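Local atomic coordinates of topoisomerase I-like protein (Leishmania donovani, PDB entry 2B9S), a protein that probably acts with its partner subunit as a type IB topoisomerase, relaxing supercoiled DNA by nicking and resealing one strand. Residues A192-P197 and H201-V206. Sequence-based numbering, arbitrary orientation.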
loop_
_atom_site.group_PDB
_atom_site.type_symbol
_atom_site.label_atom_id
_atom_site.label_comp_id
_atom_site.label_asym_id
_atom_site.label_seq_id
_atom_site.Cartn_x
_atom_site.Cartn_y
_atom_site.Cartn_z
ATOM N N ALA D 192 3.227 22.127 -22.491
ATOM C CA ALA D 192 2.213 22.519 -21.508
ATOM C C ALA D 192 2.614 23.780 -20.747
ATOM O O ALA D 192 3.798 24.125 -20.659
ATOM C CB ALA D 192 1.911 21.389 -20.539
ATOM N N GLU D 193 1.612 24.466 -20.208
ATOM C CA GLU D 193 1.855 25.495 -19.206
ATOM C C GLU D 193 2.406 24.869 -17.897
ATOM O O GLU D 193 1.781 23.966 -17.324
ATOM C CB GLU D 193 0.559 26.235 -18.941
ATOM C CG GLU D 193 0.747 27.665 -18.550
ATOM C CD GLU D 193 -0.577 28.390 -18.416
ATOM O OE1 GLU D 193 -1.449 28.200 -19.305
ATOM O OE2 GLU D 193 -0.743 29.140 -17.418
ATOM N N VAL D 194 3.575 25.338 -17.453
ATOM C CA VAL D 194 4.221 24.827 -16.240
ATOM C C VAL D 194 3.564 25.426 -14.988
ATOM O O VAL D 194 3.419 26.646 -14.903
ATOM C CB VAL D 194 5.767 25.099 -16.240
ATOM C CG1 VAL D 194 6.418 24.668 -14.916
ATOM C CG2 VAL D 194 6.450 24.366 -17.388
ATOM N N PRO D 195 3.142 24.565 -14.016
ATOM C CA PRO D 195 2.636 25.054 -12.716
ATOM C C PRO D 195 3.554 26.127 -12.135
ATOM O O PRO D 195 4.770 25.996 -12.207
ATOM C CB PRO D 195 2.669 23.796 -11.839
ATOM C CG PRO D 195 2.515 22.686 -12.768
ATOM C CD PRO D 195 3.106 23.088 -14.085
ATOM N N VAL D 196 2.988 27.194 -11.594
ATOM C CA VAL D 196 3.815 28.268 -11.014
ATOM C C VAL D 196 4.172 27.872 -9.580
ATOM O O VAL D 196 3.285 27.515 -8.817
ATOM C CB VAL D 196 3.079 29.658 -11.026
ATOM C CG1 VAL D 196 4.028 30.785 -10.631
ATOM C CG2 VAL D 196 2.453 29.944 -12.392
ATOM N N PRO D 197 5.474 27.879 -9.223
ATOM C CA PRO D 197 5.781 27.676 -7.807
ATOM C C PRO D 197 5.303 28.853 -6.938
ATOM O O PRO D 197 5.175 29.989 -7.448
ATOM C CB PRO D 197 7.317 27.562 -7.784
ATOM C CG PRO D 197 7.790 28.224 -9.021
ATOM C CD PRO D 197 6.700 28.007 -10.046
ATOM N N HIS D 201 9.721 30.881 -4.344
ATOM C CA HIS D 201 10.281 29.525 -4.375
ATOM C C HIS D 201 10.403 29.047 -5.819
ATOM O O HIS D 201 9.842 29.673 -6.720
ATOM C CB HIS D 201 9.428 28.571 -3.533
ATOM C CG HIS D 201 9.456 28.876 -2.066
ATOM N ND1 HIS D 201 10.396 28.340 -1.214
ATOM C CD2 HIS D 201 8.668 29.673 -1.304
ATOM C CE1 HIS D 201 10.187 28.790 0.012
ATOM N NE2 HIS D 201 9.149 29.611 -0.013
ATOM N N LYS D 202 11.151 27.965 -6.031
ATOM C CA LYS D 202 11.217 27.282 -7.329
ATOM C C LYS D 202 11.034 25.765 -7.151
ATOM O O LYS D 202 11.144 25.254 -6.049
ATOM C CB LYS D 202 12.545 27.581 -8.036
ATOM C CG LYS D 202 13.684 27.767 -7.069
ATOM C CD LYS D 202 15.019 27.212 -7.534
ATOM C CE LYS D 202 15.884 26.944 -6.292
ATOM N NZ LYS D 202 17.312 26.666 -6.595
ATOM N N TRP D 203 10.741 25.064 -8.242
ATOM C CA TRP D 203 10.711 23.604 -8.268
ATOM C C TRP D 203 12.138 23.046 -8.237
ATOM O O TRP D 203 13.092 23.768 -8.538
ATOM C CB TRP D 203 9.986 23.109 -9.531
ATOM C CG TRP D 203 8.551 23.559 -9.669
ATOM C CD1 TRP D 203 8.011 24.263 -10.710
ATOM C CD2 TRP D 203 7.471 23.326 -8.745
ATOM N NE1 TRP D 203 6.668 24.477 -10.496
ATOM C CE2 TRP D 203 6.314 23.922 -9.296
ATOM C CE3 TRP D 203 7.370 22.665 -7.509
ATOM C CZ2 TRP D 203 5.071 23.878 -8.657
ATOM C CZ3 TRP D 203 6.149 22.632 -6.872
ATOM C CH2 TRP D 203 5.004 23.228 -7.454
ATOM N N ALA D 204 12.292 21.768 -7.865
ATOM C CA ALA D 204 13.604 21.097 -7.937
ATOM C C ALA D 204 14.062 21.042 -9.391
ATOM O O ALA D 204 15.224 21.284 -9.701
ATOM C CB ALA D 204 13.527 19.676 -7.373
ATOM N N ALA D 205 13.107 20.730 -10.263
ATOM C CA ALA D 205 13.350 20.422 -11.656
ATOM C C ALA D 205 11.997 20.305 -12.345
ATOM O O ALA D 205 10.985 20.018 -11.698
ATOM C CB ALA D 205 14.157 19.103 -11.796
ATOM N N VAL D 206 11.984 20.569 -13.652
ATOM C CA VAL D 206 10.803 20.359 -14.496
ATOM C C VAL D 206 11.307 19.463 -15.616
ATOM O O VAL D 206 12.307 19.754 -16.256
ATOM C CB VAL D 206 10.199 21.698 -15.030
ATOM C CG1 VAL D 206 8.995 21.453 -15.917
ATOM C CG2 VAL D 206 9.800 22.623 -13.879
#
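W203 donates the one hydrogen bond that joins 192-197 to 201-206: its indole NE1 lies 3.0 Å from the backbone O of P195. The N-H points almost straight at that oxygen (175°), which sits in the plane of the indole, although the donor stands well above the plane of the carbonyl. With CG beside its own backbone N (chi1 -60°), W203 lays its long ring system across to the proline-rich loop. Prolines have no N-H to donate but keep their carbonyls, and P195 O takes the bond.

Apolar contacts flank this bond. P197 sets CB over one face of the five-membered ring in a CH-pi contact, 4.2 Å from its centroid and 14° off the normal, while its CD lies 4.0 Å from W203 CD1. The rigid pyrrolidine suits this place, holding that C-H over the aromatic face with the two side chains at a slant; its CG also rests against the backbone O of H201. P195 adds CB against CZ2 of the benzo ring at 4.0 Å. Further along, the branched V194 and V206 meet tip to tip, each methyl of one about 4.1 Å from a methyl of the other.

Around this, W203 also touches F32 and I186, and E182 takes hydrogen bonds from H201 ND1 and K202 N. The arrangement belongs to a helix-free crossover joining adjacent parallel strands 185-187 and 205-207, the latter outermost in its sheet, within the DNA-binding fragment of the type IB enzyme, with W203 packed on the connection's prolines.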